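Local coordinates for formiminotetrahydrofolate cyclodeaminase (Thermotoga maritima, PDB 1O5H), which probably catalyses the cyclisation of 5-formiminotetrahydrofolate to 5,10-methenyltetrahydrofolate with release of ammonia, at residues 46-51 with 126-131; 96-101 with 111-116; 116-121 with 170-175; 149-154 with 201-206. All coordinates share one frame; numbering follows the deposited sequence.

Contact 1: 46-51 with 126-131; sequences MACALA and RVMKDL
Leu131, the residue on which this contact turns, is fixed on its own helix by a bond from its N to Val127 O of 2.8 Å, and everything it offers helix 36-56 is hydrocarbon. With CG lying opposite the backbone N (chi1 172°), its two methyls fork over three residues of the facing helix. CD1 takes one side, 3.9 Å from Ala51 CB and equally close to the CA of Cys48. CD2 takes the other, at 3.5 Å from Ala47 CB. The thiol of Cys48 lies beside the fork, its SG 4.0 Å from both methyls of Leu131. One turn back, the selenomethionine Met128 bends at its second and third torsions and brings CE to 4.1 Å from the same SG. The segment axes are 10.8 Å apart at their closest and run in nearly the same direction, at 19°, and Leu131 and Met128 fill much of the gap to the small residues of helix 36-56. Neighbouring helices close the surroundings: Met78 and Leu85 from helix 68-100, Leu156 and Cys157 from helix 147-172. Such leucine-against-alanine packing, without polar partners across it, is characteristic of the interior of an all-helical bundle.

Contact 2: 96-101 with 111-116; sequences FEKVMK and QNALKE
Two outstretched chains make the polar half of this contact: Lys98, whose CG is turned away from the backbone N (chi1 -163°) and whose chain is extended from there on, and Glu116, whose first torsion points CG away from the carbonyl carbon, with the carboxylate again held at full length. The two reach across from facing helices and meet obliquely near their ends. Lys98 NZ donates to Glu116 OE1 at 2.8 Å, a hydrogen bond that is also a salt bridge. The ammonium comes in on the syn side of that oxygen but 28° out of the carboxylate plane. It favours one oxygen, since Glu116 OE2 is 3.5 Å from Lys98 NZ. Both residues are exposed, so solvent probably weakens the pair.

Beneath this bridge lies the apolar half. Val99 places CG2 against the backbone of the other helix, 3.6 Å from both Ala113 C and Leu114 N, and 3.7 Å from Ala113 CB. Its other methyl, CG1, meets Leu114 CD2 at 4.1 Å, the two side chains crossing at about a right angle. Because Ala113 has only a methyl to accommodate, the backbones draw together here, with the CA atoms of Val99 and Ala113 5.3 Å apart.

The segment axes approach to 8.7 Å and run in nearly opposite directions, at 160°. Lys101 leaves helical geometry as helix 68-100 finishes, and a short connection leads into helix 107-141. An apolar seam of Val99, Ala113 and Leu114, with a salt bridge along its outer margin, thus closes the turn end of an antiparallel alpha-alpha hairpin.

Contact 3: 116-121 with 170-175; sequences EAASVP and INLKEI
Helix 107-141 bends where it faces the segment 170-175: Pro121 has no N-H to give to the preceding turn, and just before it the backbone bonds shift to partners three residues back, Ser119 N reaching Glu116 O at 2.9 Å. Opposite, the last part of helix 147-172 gives way to a type I beta turn from Leu172 to Ile175, closed by Ile175 N on Leu172 O at 2.8 Å. The contact therefore joins the N-terminal half of helix 107-141 to the turn that links helices 147-172 and 178-206 of the helical bundle. Ala118 and Asn171 bring the two backbones nearest, with 5.2 Å between their CA atoms.

The methyl of Ala118 rests on the beta carbon of Asn171, at 3.6 Å from CB to CB. Because CG of Asn171 is swung to the side of its backbone N (chi1 -73°), the amide is carried along the neighbouring turn, and OD1 comes 3.7 Å from Ala117 CB. The amide nitrogen, ND2, is bonded back to Asn167 O within its own helix, which helps to hold the group in place. Ala117 also lies against Ala95 and Val99 of helix 68-100, while Met184 of helix 178-206 touches both Ala118 and Leu172. Two longer branches complete the apolar patch round the Ala118 methyl: Leu172 CD2 and, from the last residue of the turn, Ile175 CD1, each 4.3 Å from Ala118 CB.

Contact 4: 149-154 with 201-206; sequences DTLNAA and RVKKML
Leu151 and Leu206 have the most surface buried here, and they lie side by side, sliding past each other in opposite directions with Leu151 CG 4.0 Å from Leu206 CB. Leu151 continues to the edge of the contact, where its CD2 meets Lys203 CG at 3.8 Å. The lysine is crossed at about a right angle, and it serves this contact through the aliphatic base of its chain; its NZ has weak polar partners in Asp155 and Tyr199.

The far end of Leu206 serves Thr150. A chi1 of -67° sets CG of Leu206 beside its backbone N and directs CD1 over Thr150, 3.8 Å from CB and 3.9 Å from CG2 of that threonine. The threonine is thus touched on carbon. Helices 147-172 and 178-206 follow each other in the chain and pack as neighbouring antiparallel members of the bundle, their segment axes 9.9 Å apart at 152°.

Val202, one turn before Leu206, extends the apolar face toward the C-terminal end of segment 149-154, its CG1 4.0 Å from Ala154 CB. Behind Thr150 stand Val54 of helix 36-56 and Leu135 of helix 107-141. The second subunit also borders the contact: Val166 of that subunit packs on Leu151, its Gln162 lies against Lys203, and Asn152 ND2 is hydrogen-bonded to OD1 of Asn167 of the second subunit.

In the fold
Helix 107-141 runs through three of these contacts: contact 1 near its middle, contacts 2 and 3 in adjoining turns that share Glu116. Contact 1 sits deepest, its centre about 6 Å from that of the chain, and is wholly apolar. Contact 2, its centre about 21 Å from the chain's and partly exposed, is the one with a salt bridge across it. Contacts 3 and 4 are buried yet lie on opposite sides of the chain's centre, their own centres about 30 Å apart, and both use helix 147-172; alanine meets an asparagine and a turn in one, leucines lie alongside each other in the other. Contacts 1 and 4 touch through Leu50 and Ala153, and contacts 1, 3 and 4 all border the second subunit.

Contact 1: 46-51 with 126-131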
loop_
_atom_site.group_PDB
_atom_site.type_symbol
_atom_site.label_atom_id
_atom_site.label_comp_id
_atom_site.label_asym_id
_atom_site.label_seq_id
_atom_site.Cartn_x
_atom_site.Cartn_y
_atom_site.Cartn_z
HETATM N N MSE A 46 -0.570 -3.109 -7.448
HETATM C CA MSE A 46 -0.181 -1.769 -7.823
HETATM C C MSE A 46 1.314 -1.567 -7.672
HETATM O O MSE A 46 1.931 -0.858 -8.478
HETATM C CB MSE A 46 -0.937 -0.747 -6.993
HETATM C CG MSE A 46 -2.381 -0.608 -7.411
HETATM SE SE MSE A 46 -3.346 0.483 -6.135
HETATM C CE MSE A 46 -2.948 -0.480 -4.626
ATOM N N ALA A 47 1.909 -2.182 -6.651
ATOM C CA ALA A 47 3.359 -2.082 -6.490
ATOM C C ALA A 47 4.079 -2.700 -7.675
ATOM O O ALA A 47 5.064 -2.136 -8.167
ATOM C CB ALA A 47 3.815 -2.724 -5.224
ATOM N N CYS A 48 3.578 -3.843 -8.144
ATOM C CA CYS A 48 4.131 -4.500 -9.324
ATOM C C CYS A 48 4.015 -3.588 -10.536
ATOM O O CYS A 48 4.933 -3.508 -11.370
ATOM C CB CYS A 48 3.456 -5.846 -9.587
ATOM S SG CYS A 48 3.810 -7.113 -8.324
ATOM N N ALA A 49 2.909 -2.867 -10.633
ATOM C CA ALA A 49 2.763 -1.912 -11.716
ATOM C C ALA A 49 3.833 -0.826 -11.698
ATOM O O ALA A 49 4.349 -0.465 -12.749
ATOM C CB ALA A 49 1.384 -1.302 -11.727
ATOM N N LEU A 50 4.197 -0.306 -10.531
ATOM C CA LEU A 50 5.295 0.658 -10.521
ATOM C C LEU A 50 6.574 -0.005 -11.032
ATOM O O LEU A 50 7.286 0.560 -11.863
ATOM C CB LEU A 50 5.502 1.260 -9.148
ATOM C CG LEU A 50 4.327 2.093 -8.639
ATOM C CD1 LEU A 50 4.381 2.142 -7.130
ATOM C CD2 LEU A 50 4.318 3.501 -9.218
ATOM N N ALA A 51 6.855 -1.223 -10.576
ATOM C CA ALA A 51 8.069 -1.883 -11.016
ATOM C C ALA A 51 8.020 -2.049 -12.520
ATOM O O ALA A 51 9.024 -1.854 -13.208
ATOM C CB ALA A 51 8.221 -3.198 -10.362
ATOM N N ARG A 126 4.790 -14.748 -1.368
ATOM C CA ARG A 126 5.773 -15.254 -2.299
ATOM C C ARG A 126 5.874 -14.317 -3.467
ATOM O O ARG A 126 6.969 -14.001 -3.884
ATOM C CB ARG A 126 5.406 -16.619 -2.805
ATOM C CG ARG A 126 5.475 -17.724 -1.820
ATOM C CD ARG A 126 5.297 -19.017 -2.541
ATOM N NE ARG A 126 4.937 -20.096 -1.646
ATOM C CZ ARG A 126 5.101 -21.368 -1.958
ATOM N NH1 ARG A 126 4.742 -22.327 -1.098
ATOM N NH2 ARG A 126 5.642 -21.676 -3.136
ATOM N N VAL A 127 4.742 -13.871 -3.997
ATOM C CA VAL A 127 4.789 -12.874 -5.064
ATOM C C VAL A 127 5.559 -11.638 -4.593
ATOM O O VAL A 127 6.406 -11.113 -5.314
ATOM C CB VAL A 127 3.398 -12.471 -5.557
ATOM C CG1 VAL A 127 3.518 -11.464 -6.683
ATOM C CG2 VAL A 127 2.583 -13.709 -6.010
HETATM N N MSE A 128 5.315 -11.208 -3.368
HETATM C CA MSE A 128 6.082 -10.090 -2.840
HETATM C C MSE A 128 7.568 -10.377 -2.826
HETATM O O MSE A 128 8.358 -9.527 -3.229
HETATM C CB MSE A 128 5.594 -9.663 -1.454
HETATM C CG MSE A 128 4.214 -9.008 -1.476
HETATM SE SE MSE A 128 4.102 -7.437 -2.695
HETATM C CE MSE A 128 3.559 -8.262 -4.412
ATOM N N LYS A 129 7.973 -11.561 -2.389
ATOM C CA LYS A 129 9.380 -11.923 -2.519
ATOM C C LYS A 129 9.886 -11.722 -3.972
ATOM O O LYS A 129 10.982 -11.194 -4.197
ATOM C CB LYS A 129 9.614 -13.362 -2.050
ATOM C CG LYS A 129 11.045 -13.906 -2.165
ATOM C CD LYS A 129 11.368 -14.457 -3.545
ATOM C CE LYS A 129 10.513 -15.659 -3.956
ATOM N NZ LYS A 129 10.515 -16.774 -2.967
ATOM N N ASP A 130 9.094 -12.129 -4.957
ATOM C CA ASP A 130 9.499 -11.915 -6.339
ATOM C C ASP A 130 9.606 -10.443 -6.638
ATOM O O ASP A 130 10.560 -10.022 -7.248
ATOM C CB ASP A 130 8.515 -12.556 -7.299
ATOM C CG ASP A 130 8.561 -14.061 -7.243
ATOM O OD1 ASP A 130 9.638 -14.600 -6.872
ATOM O OD2 ASP A 130 7.578 -14.777 -7.557
ATOM N N LEU A 131 8.623 -9.661 -6.197
ATOM C CA LEU A 131 8.615 -8.242 -6.482
ATOM C C LEU A 131 9.847 -7.622 -5.889
ATOM O O LEU A 131 10.519 -6.843 -6.542
ATOM C CB LEU A 131 7.356 -7.582 -5.931
ATOM C CG LEU A 131 7.306 -6.053 -6.005
ATOM C CD1 LEU A 131 7.420 -5.589 -7.441
ATOM C CD2 LEU A 131 6.035 -5.482 -5.368
#

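Contact 2: 96-101 with 111-116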
loop_
_atom_site.group_PDB
_atom_site.type_symbol
_atom_site.label_atom_id
_atom_site.label_comp_id
_atom_site.label_asym_id
_atom_site.label_seq_id
_atom_site.Cartn_x
_atom_site.Cartn_y
_atom_site.Cartn_z
ATOM N N PHE A 96 -12.190 -17.140 3.020
ATOM C CA PHE A 96 -12.862 -16.666 4.230
ATOM C C PHE A 96 -14.273 -17.186 4.320
ATOM O O PHE A 96 -14.716 -17.547 5.393
ATOM C CB PHE A 96 -12.894 -15.142 4.314
ATOM C CG PHE A 96 -13.353 -14.621 5.651
ATOM C CD1 PHE A 96 -14.705 -14.705 6.029
ATOM C CD2 PHE A 96 -12.423 -14.037 6.543
ATOM C CE1 PHE A 96 -15.134 -14.228 7.278
ATOM C CE2 PHE A 96 -12.835 -13.541 7.800
ATOM C CZ PHE A 96 -14.197 -13.639 8.167
ATOM N N GLU A 97 -14.985 -17.195 3.197
ATOM C CA GLU A 97 -16.345 -17.740 3.160
ATOM C C GLU A 97 -16.328 -19.185 3.579
ATOM O O GLU A 97 -17.072 -19.579 4.459
ATOM C CB GLU A 97 -16.968 -17.662 1.763
ATOM C CG GLU A 97 -16.965 -16.284 1.116
ATOM C CD GLU A 97 -17.966 -15.304 1.717
ATOM O OE1 GLU A 97 -18.717 -15.682 2.645
ATOM O OE2 GLU A 97 -18.001 -14.140 1.244
ATOM N N LYS A 98 -15.474 -19.966 2.935
ATOM C CA LYS A 98 -15.328 -21.375 3.228
ATOM C C LYS A 98 -15.007 -21.676 4.706
ATOM O O LYS A 98 -15.624 -22.551 5.294
ATOM C CB LYS A 98 -14.282 -21.961 2.306
ATOM C CG LYS A 98 -14.331 -23.440 2.221
ATOM C CD LYS A 98 -13.131 -23.989 1.478
ATOM C CE LYS A 98 -13.250 -25.503 1.334
ATOM N NZ LYS A 98 -12.203 -26.062 0.435
ATOM N N VAL A 99 -14.068 -20.949 5.311
ATOM C CA VAL A 99 -13.787 -21.092 6.755
ATOM C C VAL A 99 -15.003 -20.738 7.628
ATOM O O VAL A 99 -15.423 -21.542 8.456
ATOM C CB VAL A 99 -12.540 -20.275 7.203
ATOM C CG1 VAL A 99 -12.513 -20.054 8.731
ATOM C CG2 VAL A 99 -11.267 -20.961 6.740
HETATM N N MSE A 100 -15.565 -19.542 7.438
HETATM C CA MSE A 100 -16.741 -19.106 8.189
HETATM C C MSE A 100 -17.862 -20.118 7.991
HETATM O O MSE A 100 -18.505 -20.509 8.968
HETATM C CB MSE A 100 -17.159 -17.682 7.791
HETATM C CG MSE A 100 -18.415 -17.128 8.468
HETATM SE SE MSE A 100 -20.084 -17.258 7.353
HETATM C CE MSE A 100 -21.298 -18.619 8.458
ATOM N N LYS A 101 -18.072 -20.573 6.750
ATOM C CA LYS A 101 -19.101 -21.592 6.458
ATOM C C LYS A 101 -18.628 -23.000 6.815
ATOM O O LYS A 101 -18.940 -23.967 6.127
ATOM C CB LYS A 101 -19.555 -21.539 4.995
ATOM N N GLN A 111 -10.538 -27.513 9.861
ATOM C CA GLN A 111 -9.090 -27.574 9.879
ATOM C C GLN A 111 -8.519 -27.484 8.476
ATOM O O GLN A 111 -7.547 -26.759 8.228
ATOM C CB GLN A 111 -8.623 -28.845 10.571
ATOM C CG GLN A 111 -8.438 -28.662 12.052
ATOM C CD GLN A 111 -7.278 -27.755 12.348
ATOM O OE1 GLN A 111 -6.140 -28.014 11.914
ATOM N NE2 GLN A 111 -7.548 -26.683 13.078
ATOM N N ASN A 112 -9.136 -28.197 7.551
ATOM C CA ASN A 112 -8.691 -28.159 6.171
ATOM C C ASN A 112 -8.945 -26.798 5.503
ATOM O O ASN A 112 -8.129 -26.327 4.703
ATOM C CB ASN A 112 -9.357 -29.286 5.396
ATOM C CG ASN A 112 -9.559 -28.946 3.949
ATOM O OD1 ASN A 112 -8.631 -29.044 3.145
ATOM N ND2 ASN A 112 -10.785 -28.538 3.599
ATOM N N ALA A 113 -10.065 -26.162 5.833
ATOM C CA ALA A 113 -10.396 -24.871 5.255
ATOM C C ALA A 113 -9.410 -23.859 5.776
ATOM O O ALA A 113 -8.859 -23.061 5.008
ATOM C CB ALA A 113 -11.787 -24.472 5.629
ATOM N N LEU A 114 -9.184 -23.911 7.087
ATOM C CA LEU A 114 -8.195 -23.070 7.726
ATOM C C LEU A 114 -6.824 -23.143 7.027
ATOM O O LEU A 114 -6.177 -22.114 6.855
ATOM C CB LEU A 114 -8.094 -23.425 9.200
ATOM C CG LEU A 114 -9.205 -22.939 10.123
ATOM C CD1 LEU A 114 -9.155 -23.781 11.383
ATOM C CD2 LEU A 114 -9.029 -21.455 10.455
ATOM N N LYS A 115 -6.418 -24.341 6.601
ATOM C CA LYS A 115 -5.140 -24.527 5.911
ATOM C C LYS A 115 -5.135 -23.801 4.592
ATOM O O LYS A 115 -4.206 -23.053 4.288
ATOM C CB LYS A 115 -4.822 -26.005 5.674
ATOM C CG LYS A 115 -4.278 -26.743 6.899
ATOM C CD LYS A 115 -4.060 -28.218 6.607
ATOM C CE LYS A 115 -4.077 -29.061 7.870
ATOM N NZ LYS A 115 -3.143 -30.188 7.667
ATOM N N GLU A 116 -6.178 -24.022 3.801
ATOM C CA GLU A 116 -6.270 -23.369 2.505
ATOM C C GLU A 116 -6.230 -21.880 2.710
ATOM O O GLU A 116 -5.475 -21.191 2.036
ATOM C CB GLU A 116 -7.543 -23.761 1.770
ATOM C CG GLU A 116 -7.471 -25.137 1.141
ATOM C CD GLU A 116 -8.761 -25.540 0.458
ATOM O OE1 GLU A 116 -9.712 -24.726 0.432
ATOM O OE2 GLU A 116 -8.830 -26.680 -0.054
#

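Contact 3: 116-121 with 170-175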
loop_
_atom_site.group_PDB
_atom_site.type_symbol
_atom_site.label_atom_id
_atom_site.label_comp_id
_atom_site.label_asym_id
_atom_site.label_seq_id
_atom_site.Cartn_x
_atom_site.Cartn_y
_atom_site.Cartn_z
ATOM N N GLU A 116 -6.178 -24.022 3.801
ATOM C CA GLU A 116 -6.270 -23.369 2.505
ATOM C C GLU A 116 -6.230 -21.880 2.710
ATOM O O GLU A 116 -5.475 -21.191 2.036
ATOM C CB GLU A 116 -7.543 -23.761 1.770
ATOM C CG GLU A 116 -7.471 -25.137 1.141
ATOM C CD GLU A 116 -8.761 -25.540 0.458
ATOM O OE1 GLU A 116 -9.712 -24.726 0.432
ATOM O OE2 GLU A 116 -8.830 -26.680 -0.054
ATOM N N ALA A 117 -7.019 -21.389 3.664
ATOM C CA ALA A 117 -7.084 -19.958 3.924
ATOM C C ALA A 117 -5.717 -19.377 4.278
ATOM O O ALA A 117 -5.329 -18.335 3.777
ATOM C CB ALA A 117 -8.062 -19.672 5.001
ATOM N N ALA A 118 -4.978 -20.070 5.125
ATOM C CA ALA A 118 -3.673 -19.605 5.504
ATOM C C ALA A 118 -2.721 -19.555 4.305
ATOM O O ALA A 118 -1.797 -18.755 4.285
ATOM C CB ALA A 118 -3.138 -20.494 6.586
ATOM N N SER A 119 -2.961 -20.390 3.300
ATOM C CA SER A 119 -2.054 -20.484 2.154
ATOM C C SER A 119 -2.163 -19.267 1.294
ATOM O O SER A 119 -1.211 -18.915 0.590
ATOM C CB SER A 119 -2.354 -21.707 1.283
ATOM O OG SER A 119 -2.120 -22.885 2.018
ATOM N N VAL A 120 -3.329 -18.635 1.318
ATOM C CA VAL A 120 -3.557 -17.531 0.411
ATOM C C VAL A 120 -2.578 -16.390 0.662
ATOM O O VAL A 120 -1.793 -16.074 -0.246
ATOM C CB VAL A 120 -4.993 -17.052 0.414
ATOM C CG1 VAL A 120 -5.113 -15.780 -0.405
ATOM C CG2 VAL A 120 -5.878 -18.137 -0.133
ATOM N N PRO A 121 -2.549 -15.811 1.873
ATOM C CA PRO A 121 -1.585 -14.725 2.141
ATOM C C PRO A 121 -0.154 -15.212 1.973
ATOM O O PRO A 121 0.680 -14.483 1.457
ATOM C CB PRO A 121 -1.878 -14.295 3.581
ATOM C CG PRO A 121 -2.764 -15.348 4.182
ATOM C CD PRO A 121 -3.362 -16.127 3.059
ATOM N N ILE A 170 -2.769 -14.981 11.784
ATOM C CA ILE A 170 -4.110 -15.122 12.365
ATOM C C ILE A 170 -4.694 -16.468 11.999
ATOM O O ILE A 170 -5.362 -17.084 12.817
ATOM C CB ILE A 170 -5.104 -13.963 12.033
ATOM C CG1 ILE A 170 -5.285 -13.807 10.506
ATOM C CG2 ILE A 170 -4.697 -12.676 12.802
ATOM C CD1 ILE A 170 -6.518 -12.983 10.029
ATOM N N ASN A 171 -4.420 -16.948 10.791
ATOM C CA ASN A 171 -4.920 -18.250 10.400
ATOM C C ASN A 171 -4.222 -19.427 11.044
ATOM O O ASN A 171 -4.876 -20.324 11.599
ATOM C CB ASN A 171 -4.922 -18.355 8.912
ATOM C CG ASN A 171 -6.019 -17.535 8.301
ATOM O OD1 ASN A 171 -7.168 -17.982 8.226
ATOM N ND2 ASN A 171 -5.699 -16.332 7.889
ATOM N N LEU A 172 -2.902 -19.407 11.025
ATOM C CA LEU A 172 -2.137 -20.475 11.648
ATOM C C LEU A 172 -2.567 -20.824 13.059
ATOM O O LEU A 172 -2.660 -22.010 13.394
ATOM C CB LEU A 172 -0.654 -20.130 11.659
ATOM C CG LEU A 172 -0.027 -20.288 10.283
ATOM C CD1 LEU A 172 1.456 -20.179 10.411
ATOM C CD2 LEU A 172 -0.436 -21.630 9.696
ATOM N N LYS A 173 -2.822 -19.800 13.881
ATOM C CA LYS A 173 -3.104 -19.998 15.304
ATOM C C LYS A 173 -4.343 -20.842 15.553
ATOM O O LYS A 173 -4.505 -21.422 16.622
ATOM C CB LYS A 173 -3.188 -18.676 16.059
ATOM C CG LYS A 173 -4.408 -17.847 15.755
ATOM C CD LYS A 173 -4.407 -16.567 16.587
ATOM C CE LYS A 173 -5.507 -15.629 16.098
ATOM N NZ LYS A 173 -5.947 -14.658 17.140
ATOM N N GLU A 174 -5.200 -20.934 14.548
ATOM C CA GLU A 174 -6.378 -21.799 14.625
ATOM C C GLU A 174 -6.170 -23.260 14.185
ATOM O O GLU A 174 -7.028 -24.109 14.419
ATOM C CB GLU A 174 -7.503 -21.175 13.806
ATOM C CG GLU A 174 -7.893 -19.773 14.262
ATOM C CD GLU A 174 -8.212 -19.698 15.760
ATOM O OE1 GLU A 174 -8.712 -20.706 16.331
ATOM O OE2 GLU A 174 -7.954 -18.620 16.366
ATOM N N ILE A 175 -5.041 -23.538 13.536
ATOM C CA ILE A 175 -4.758 -24.859 12.951
ATOM C C ILE A 175 -4.028 -25.755 13.951
ATOM O O ILE A 175 -2.961 -25.393 14.487
ATOM C CB ILE A 175 -3.980 -24.689 11.608
ATOM C CG1 ILE A 175 -4.905 -24.083 10.551
ATOM C CG2 ILE A 175 -3.405 -26.003 11.089
ATOM C CD1 ILE A 175 -4.217 -23.558 9.333
#

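Contact 4: 149-154 with 201-206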
loop_
_atom_site.group_PDB
_atom_site.type_symbol
_atom_site.label_atom_id
_atom_site.label_comp_id
_atom_site.label_asym_id
_atom_site.label_seq_id
_atom_site.Cartn_x
_atom_site.Cartn_y
_atom_site.Cartn_z
ATOM N N ASP A 149 10.042 6.038 -8.103
ATOM C CA ASP A 149 9.000 5.040 -8.304
ATOM C C ASP A 149 9.411 3.659 -7.837
ATOM O O ASP A 149 8.604 2.916 -7.307
ATOM C CB ASP A 149 8.549 5.013 -9.741
ATOM C CG ASP A 149 7.816 6.252 -10.124
ATOM O OD1 ASP A 149 7.012 6.735 -9.298
ATOM O OD2 ASP A 149 7.972 6.817 -11.228
ATOM N N THR A 150 10.666 3.314 -8.016
ATOM C CA THR A 150 11.166 2.074 -7.458
ATOM C C THR A 150 11.047 2.062 -5.944
ATOM O O THR A 150 10.578 1.077 -5.368
ATOM C CB THR A 150 12.608 1.906 -7.847
ATOM O OG1 THR A 150 12.683 1.853 -9.281
ATOM C CG2 THR A 150 13.135 0.553 -7.365
ATOM N N LEU A 151 11.481 3.151 -5.307
ATOM C CA LEU A 151 11.470 3.249 -3.859
ATOM C C LEU A 151 10.047 3.120 -3.391
ATOM O O LEU A 151 9.751 2.366 -2.480
ATOM C CB LEU A 151 12.022 4.586 -3.407
ATOM C CG LEU A 151 13.155 4.541 -2.390
ATOM C CD1 LEU A 151 13.360 5.915 -1.875
ATOM C CD2 LEU A 151 12.907 3.553 -1.227
ATOM N N ASN A 152 9.155 3.835 -4.052
ATOM C CA ASN A 152 7.774 3.801 -3.690
ATOM C C ASN A 152 7.322 2.381 -3.725
ATOM O O ASN A 152 6.628 1.921 -2.809
ATOM C CB ASN A 152 6.960 4.641 -4.664
ATOM C CG ASN A 152 7.138 6.114 -4.433
ATOM O OD1 ASN A 152 7.835 6.540 -3.493
ATOM N ND2 ASN A 152 6.485 6.908 -5.257
ATOM N N ALA A 153 7.725 1.664 -4.771
ATOM C CA ALA A 153 7.279 0.294 -4.908
ATOM C C ALA A 153 7.882 -0.576 -3.812
ATOM O O ALA A 153 7.215 -1.472 -3.299
ATOM C CB ALA A 153 7.573 -0.240 -6.250
ATOM N N ALA A 154 9.103 -0.279 -3.389
ATOM C CA ALA A 154 9.690 -1.042 -2.286
ATOM C C ALA A 154 8.929 -0.808 -0.993
ATOM O O ALA A 154 8.632 -1.741 -0.218
ATOM C CB ALA A 154 11.122 -0.704 -2.116
ATOM N N ARG A 201 18.411 -3.231 1.167
ATOM C CA ARG A 201 19.327 -2.908 0.077
ATOM C C ARG A 201 18.716 -1.850 -0.840
ATOM O O ARG A 201 19.354 -0.852 -1.106
ATOM C CB ARG A 201 19.788 -4.155 -0.692
ATOM C CG ARG A 201 20.859 -4.958 0.030
ATOM C CD ARG A 201 21.406 -6.115 -0.775
ATOM N NE ARG A 201 20.346 -7.038 -1.203
ATOM C CZ ARG A 201 19.819 -7.996 -0.442
ATOM N NH1 ARG A 201 20.238 -8.174 0.809
ATOM N NH2 ARG A 201 18.871 -8.784 -0.932
ATOM N N VAL A 202 17.481 -2.041 -1.294
ATOM C CA VAL A 202 16.883 -1.060 -2.185
ATOM C C VAL A 202 16.861 0.315 -1.527
ATOM O O VAL A 202 17.417 1.274 -2.077
ATOM C CB VAL A 202 15.499 -1.442 -2.612
ATOM C CG1 VAL A 202 14.858 -0.280 -3.387
ATOM C CG2 VAL A 202 15.558 -2.711 -3.446
ATOM N N LYS A 203 16.238 0.423 -0.350
ATOM C CA LYS A 203 16.375 1.641 0.447
ATOM C C LYS A 203 17.833 2.205 0.542
ATOM O O LYS A 203 18.061 3.371 0.267
ATOM C CB LYS A 203 15.774 1.436 1.819
ATOM C CG LYS A 203 14.306 1.864 1.904
ATOM C CD LYS A 203 13.685 1.402 3.199
ATOM C CE LYS A 203 13.825 2.395 4.339
ATOM N NZ LYS A 203 12.573 3.213 4.485
ATOM N N LYS A 204 18.811 1.378 0.894
ATOM C CA LYS A 204 20.167 1.864 1.080
ATOM C C LYS A 204 20.686 2.426 -0.244
ATOM O O LYS A 204 21.105 3.567 -0.294
ATOM C CB LYS A 204 21.057 0.739 1.632
ATOM C CG LYS A 204 22.398 1.168 2.243
HETATM N N MSE A 205 20.613 1.637 -1.313
HETATM C CA MSE A 205 20.931 2.085 -2.666
HETATM C C MSE A 205 20.208 3.364 -3.122
HETATM O O MSE A 205 20.795 4.218 -3.744
HETATM C CB MSE A 205 20.597 0.968 -3.625
HETATM C CG MSE A 205 21.608 0.715 -4.722
HETATM SE SE MSE A 205 21.019 -0.950 -5.539
HETATM C CE MSE A 205 21.090 -2.225 -3.890
ATOM N N LEU A 206 18.942 3.521 -2.788
ATOM C CA LEU A 206 18.189 4.618 -3.349
ATOM C C LEU A 206 17.920 5.794 -2.426
ATOM O O LEU A 206 17.355 6.789 -2.864
ATOM C CB LEU A 206 16.861 4.099 -3.894
ATOM C CG LEU A 206 16.924 3.165 -5.092
ATOM C CD1 LEU A 206 15.576 3.093 -5.744
ATOM C CD2 LEU A 206 17.952 3.673 -6.063
#